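Local coordinates for protein thiosulfate sulfurtransferase (Pseudomonas aeruginosa, PDB 1YT8) that probably transfers sulfur from thiosulfate to cyanide, as a sulfurtransferase built of several rhodanese-like domains, at residues L150-F155 / V189-A194; E157-S162 / G235-F240. All blocks are in the same frame, centred on the assembly; numbering follows the deposited sequence.

Interactions 1 and 2 sit side by side, their centres about 10 Å apart, and share one piece of chain: strand 147-151 of interaction 1 runs on into helix 155-160 of interaction 2. All ten touching residues of interaction 1 are buried; it joins two neighbouring strands by backbone bonds and an Asp151-Arg153 salt bridge joined by the amide of Asn192, beside the sulfite-bearing cysteine. Interaction 2 lies nearer the surface, where the end of the helix meets the loop 235-240 through scattered polar bonds and two waters. The contacts meet directly: Arg153 reaches Met161, and Arg239 makes a cation-pi contact with Phe155.

Interaction 1. Residues L150-F155 / V189-A194; sequences LDARRF and VIVNCA. With SO3 (sulfite ion), chain B.
Leu150 and Val191, then Asp151 and Asn192, pair as neighbours in a parallel sheet, with Leu150 CA 4.8 Å from Val191 CA and Asp151 CA 4.9 Å from Asn192 CA. Three backbone bonds fix the register: Leu150 N to Ile190 O, Asn192 N to Leu150 O and Ala152 N to Asn192 O. On one face, Leu150 CD1 lies 3.8 Å from Val189 CG1, and Val191 CG1 touches Ala152 CB; helix 174-181 covers Leu150 and both valines there. The other face carries Asp151 and Asn192, whose carboxylate and amide planes stand 80° apart. Asn192 ND2 meets Asp151 OD2 from above the carboxylate plane (3.1 Å), and it also donates to Cys193 O. Water 1 donates to both Asp151 OD2 and Asn192 OD1. Arg153 grips the same carboxylate side-on, NE to OD1 (2.9 Å) and NH2 to OD2 (2.8 Å), with both oxygens close to the guanidinium plane. OD1 also takes Arg153 N, closing an Asx turn, so each oxygen has two protein donors. NH2 has a second acceptor in Met161 O. The extended first part of the arginine chain lays CD 3.4 Å from Ala194 N, and the bend at chi3 (-69°) then turns the guanidinium back to Asp151. Cys193 SG is bonded to the sulfite sulfur (2.0 Å), and Ala194 N, with Gly195 N and Arg198 N, donates to the anion. A cysteine at the carboxyl end of a central parallel strand, followed by a loop of anion-binding backbone amides, is characteristic of the rhodanese active site.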
# COMPACT_ATOMS: atom_id res chain seq x y z
N LEU A 150 19.21 -9.39 -7.32
CA LEU A 150 18.67 -8.66 -6.18
C LEU A 150 17.16 -8.51 -6.31
O LEU A 150 16.66 -7.99 -7.31
CB LEU A 150 19.33 -7.28 -6.09
CG LEU A 150 20.86 -7.31 -6.23
CD1 LEU A 150 21.41 -5.91 -6.08
CD2 LEU A 150 21.48 -8.24 -5.20
N ASP A 151 16.44 -8.96 -5.29
CA ASP A 151 14.98 -8.91 -5.25
C ASP A 151 14.53 -7.62 -4.57
O ASP A 151 14.77 -7.43 -3.37
CB ASP A 151 14.47 -10.13 -4.48
CG ASP A 151 13.01 -10.40 -4.73
OD1 ASP A 151 12.20 -9.46 -4.61
OD2 ASP A 151 12.67 -11.57 -5.05
N ALA A 152 13.88 -6.75 -5.33
CA ALA A 152 13.44 -5.43 -4.83
C ALA A 152 12.13 -5.35 -4.06
O ALA A 152 11.70 -4.26 -3.69
CB ALA A 152 13.40 -4.44 -6.00
N ARG A 153 11.50 -6.49 -3.80
CA ARG A 153 10.23 -6.51 -3.08
C ARG A 153 10.44 -6.51 -1.56
O ARG A 153 11.56 -6.42 -1.08
CB ARG A 153 9.44 -7.77 -3.46
CG ARG A 153 9.15 -7.91 -4.95
CD ARG A 153 8.54 -9.27 -5.24
NE ARG A 153 9.51 -10.35 -5.05
CZ ARG A 153 9.17 -11.62 -4.85
NH1 ARG A 153 7.88 -11.97 -4.81
NH2 ARG A 153 10.11 -12.54 -4.69
N ARG A 154 9.34 -6.60 -0.82
CA ARG A 154 9.43 -6.65 0.64
C ARG A 154 10.06 -8.00 0.98
O ARG A 154 9.93 -8.95 0.22
CB ARG A 154 8.04 -6.60 1.29
CG ARG A 154 7.29 -5.29 1.12
CD ARG A 154 6.08 -5.27 2.06
NE ARG A 154 5.27 -6.47 1.92
CZ ARG A 154 4.27 -6.61 1.06
NH1 ARG A 154 3.94 -5.62 0.24
NH2 ARG A 154 3.60 -7.76 0.99
N PHE A 155 10.70 -8.09 2.14
CA PHE A 155 11.34 -9.35 2.54
C PHE A 155 10.34 -10.51 2.60
O PHE A 155 10.68 -11.64 2.25
CB PHE A 155 12.03 -9.19 3.89
CG PHE A 155 12.86 -10.38 4.29
CD1 PHE A 155 13.99 -10.73 3.56
CD2 PHE A 155 12.48 -11.18 5.37
CE1 PHE A 155 14.74 -11.85 3.90
CE2 PHE A 155 13.22 -12.30 5.71
CZ PHE A 155 14.36 -12.64 4.98
N VAL A 189 24.61 -7.08 -12.30
CA VAL A 189 23.61 -6.87 -11.27
C VAL A 189 22.26 -7.00 -11.97
O VAL A 189 21.98 -6.28 -12.94
CB VAL A 189 23.74 -5.48 -10.61
CG1 VAL A 189 22.55 -5.22 -9.67
CG2 VAL A 189 25.04 -5.41 -9.81
N ILE A 190 21.47 -7.95 -11.50
CA ILE A 190 20.15 -8.22 -12.06
C ILE A 190 19.12 -7.95 -10.97
O ILE A 190 19.24 -8.47 -9.86
CB ILE A 190 20.05 -9.70 -12.50
CG1 ILE A 190 21.11 -9.98 -13.57
CG2 ILE A 190 18.66 -10.00 -13.03
CD1 ILE A 190 21.28 -11.46 -13.90
N VAL A 191 18.11 -7.14 -11.28
CA VAL A 191 17.07 -6.81 -10.31
C VAL A 191 15.75 -7.47 -10.71
O VAL A 191 15.36 -7.42 -11.87
CB VAL A 191 16.84 -5.27 -10.21
CG1 VAL A 191 15.82 -4.97 -9.11
CG2 VAL A 191 18.16 -4.54 -9.94
N ASN A 192 15.08 -8.10 -9.74
CA ASN A 192 13.80 -8.73 -10.03
C ASN A 192 12.75 -8.36 -9.00
O ASN A 192 13.06 -7.83 -7.94
CB ASN A 192 13.92 -10.27 -10.03
CG ASN A 192 13.86 -10.87 -8.62
OD1 ASN A 192 14.88 -11.00 -7.94
ND2 ASN A 192 12.65 -11.22 -8.17
N CYS A 193 11.50 -8.63 -9.35
CA CYS A 193 10.38 -8.44 -8.45
C CYS A 193 9.48 -9.59 -8.89
O CYS A 193 9.98 -10.54 -9.51
CB CYS A 193 9.72 -7.06 -8.60
SG CYS A 193 8.68 -6.75 -10.03
N ALA A 194 8.19 -9.53 -8.59
CA ALA A 194 7.27 -10.59 -8.99
C ALA A 194 6.85 -10.42 -10.44
O ALA A 194 6.73 -11.40 -11.19
CB ALA A 194 6.05 -10.60 -8.08
S SO3 B . 6.85 -6.22 -9.41
O1 SO3 B . 6.69 -7.23 -8.33
O2 SO3 B . 5.74 -6.31 -10.38
O3 SO3 B . 6.99 -4.84 -8.88
O HOH W 1 14.50 -13.31 -5.95

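Interaction 2. Residues E157-S162 / G235-F240; sequences EYQTMS and GQTRRF
Tyr158 meets the 235-240 chain with the hydroxyl end of its ring. OH lies 3.3 Å from Gln236 CB and equally close to Arg238 CB, and accepts a weak, bent bond from Arg238 N (angle 125°). Its stronger partner is Gly166 O, which also takes Arg238 NH1. CG anti to the backbone N (chi1 162°) swings the ring so that its hydroxyl end lies against the loop, where CE2 comes 3.4 Å from Gln236 O. Gln159 binds twice: its carbonyl accepts from Gly235 N (2.7 Å), and its side chain, bent at chi2, brings NE2 to Gln236 O (3.0 Å). That donor approaches from above the carbonyl plane, although the acceptor lies within the plane of the Gln159 amide. Gly235 has a positive phi (66°), a backbone conformation that by itself favours glycine. The loop between helices 221-227 and 245-262 thus packs on the end of helix 155-160, and through Arg238 and Phe240 it bonds to the backbone of Ser168 in strand 167-168, the edge strand of this rhodanese-like sheet. Beyond the helix, Ser162 points its CB toward the loop, and OG comes 3.5 Å from Gln236 CG. Two waters meet at this hydroxyl: water 2 donates to it (2.8 Å) and ties the helix carbonyl of Tyr158 to Gln236 N, while water 3 accepts from both OG and Arg238 NH1, lying in the guanidinium plane.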
# COMPACT_ATOMS: atom_id res chain seq x y z
N GLU A 157 7.77 -11.02 0.75
CA GLU A 157 7.44 -11.46 -0.60
C GLU A 157 8.57 -12.36 -1.10
O GLU A 157 8.34 -13.42 -1.67
CB GLU A 157 7.29 -10.27 -1.54
CG GLU A 157 6.03 -9.46 -1.32
CD GLU A 157 5.98 -8.23 -2.20
OE1 GLU A 157 6.61 -7.21 -1.84
OE2 GLU A 157 5.33 -8.29 -3.27
N TYR A 158 9.80 -11.90 -0.86
CA TYR A 158 11.00 -12.64 -1.26
C TYR A 158 10.99 -14.02 -0.59
O TYR A 158 11.39 -15.02 -1.20
CB TYR A 158 12.24 -11.84 -0.85
CG TYR A 158 13.53 -12.63 -0.79
CD1 TYR A 158 14.28 -12.88 -1.94
CD2 TYR A 158 13.99 -13.14 0.42
CE1 TYR A 158 15.46 -13.63 -1.88
CE2 TYR A 158 15.16 -13.89 0.50
CZ TYR A 158 15.89 -14.13 -0.65
OH TYR A 158 17.04 -14.89 -0.57
N GLN A 159 10.55 -14.08 0.66
CA GLN A 159 10.51 -15.36 1.35
C GLN A 159 9.42 -16.28 0.82
O GLN A 159 9.52 -17.51 0.94
CB GLN A 159 10.31 -15.15 2.86
CG GLN A 159 11.54 -14.61 3.56
CD GLN A 159 11.65 -15.12 4.98
OE1 GLN A 159 10.81 -14.81 5.83
NE2 GLN A 159 12.67 -15.93 5.24
N THR A 160 8.38 -15.71 0.21
CA THR A 160 7.31 -16.54 -0.34
C THR A 160 7.83 -17.34 -1.54
O THR A 160 7.59 -18.54 -1.65
CB THR A 160 6.10 -15.69 -0.72
OG1 THR A 160 5.60 -15.04 0.46
CG2 THR A 160 4.99 -16.55 -1.31
N MSE A 161 8.52 -16.66 -2.44
CA MSE A 161 9.12 -17.33 -3.60
C MSE A 161 10.20 -16.40 -4.13
O MSE A 161 10.07 -15.18 -4.07
CB MSE A 161 8.08 -17.62 -4.69
CG MSE A 161 7.64 -16.43 -5.51
SE MSE A 161 6.42 -15.28 -4.55
CE MSE A 161 5.39 -14.62 -6.09
N SER A 162 11.29 -16.98 -4.62
CA SER A 162 12.39 -16.18 -5.13
C SER A 162 13.17 -16.86 -6.25
O SER A 162 13.08 -18.07 -6.45
CB SER A 162 13.34 -15.84 -3.98
OG SER A 162 13.72 -17.01 -3.27
N GLY A 235 11.22 -19.66 1.00
CA GLY A 235 11.71 -19.55 2.36
C GLY A 235 13.17 -19.13 2.48
O GLY A 235 13.80 -19.35 3.51
N GLN A 236 13.70 -18.53 1.42
CA GLN A 236 15.09 -18.10 1.44
C GLN A 236 15.30 -16.94 2.41
O GLN A 236 14.34 -16.25 2.78
CB GLN A 236 15.53 -17.71 0.03
CG GLN A 236 15.49 -18.88 -0.95
CD GLN A 236 16.21 -20.11 -0.41
OE1 GLN A 236 15.58 -21.13 -0.10
NE2 GLN A 236 17.53 -20.03 -0.30
N THR A 237 16.55 -16.72 2.80
CA THR A 237 16.88 -15.68 3.76
C THR A 237 18.10 -14.82 3.40
O THR A 237 18.60 -14.08 4.25
CB THR A 237 17.13 -16.31 5.16
OG1 THR A 237 18.24 -17.21 5.08
CG2 THR A 237 15.91 -17.09 5.62
N ARG A 238 18.59 -14.91 2.17
CA ARG A 238 19.74 -14.11 1.76
C ARG A 238 19.30 -12.65 1.78
O ARG A 238 18.26 -12.29 1.24
CB ARG A 238 20.21 -14.49 0.36
CG ARG A 238 20.36 -15.98 0.16
CD ARG A 238 21.10 -16.30 -1.12
NE ARG A 238 20.92 -17.70 -1.50
CZ ARG A 238 19.84 -18.17 -2.12
NH1 ARG A 238 18.85 -17.36 -2.44
NH2 ARG A 238 19.76 -19.46 -2.41
N ARG A 239 20.11 -11.80 2.41
CA ARG A 239 19.76 -10.40 2.51
C ARG A 239 20.99 -9.49 2.55
O ARG A 239 22.10 -9.93 2.84
CB ARG A 239 18.89 -10.19 3.76
CG ARG A 239 18.72 -8.75 4.19
CD ARG A 239 17.32 -8.47 4.72
NE ARG A 239 16.88 -9.39 5.76
CZ ARG A 239 15.76 -9.23 6.47
NH1 ARG A 239 14.98 -8.17 6.26
NH2 ARG A 239 15.43 -10.12 7.40
N PHE A 240 20.77 -8.21 2.23
CA PHE A 240 21.84 -7.23 2.25
C PHE A 240 22.36 -7.10 3.69
O PHE A 240 21.69 -7.52 4.64
CB PHE A 240 21.32 -5.87 1.77
CG PHE A 240 20.27 -5.27 2.67
CD1 PHE A 240 20.64 -4.56 3.81
CD2 PHE A 240 18.92 -5.43 2.39
CE1 PHE A 240 19.67 -4.03 4.66
CE2 PHE A 240 17.94 -4.91 3.23
CZ PHE A 240 18.31 -4.20 4.37
O HOH W 2 12.27 -17.65 -0.99
O HOH W 3 16.22 -17.63 -3.93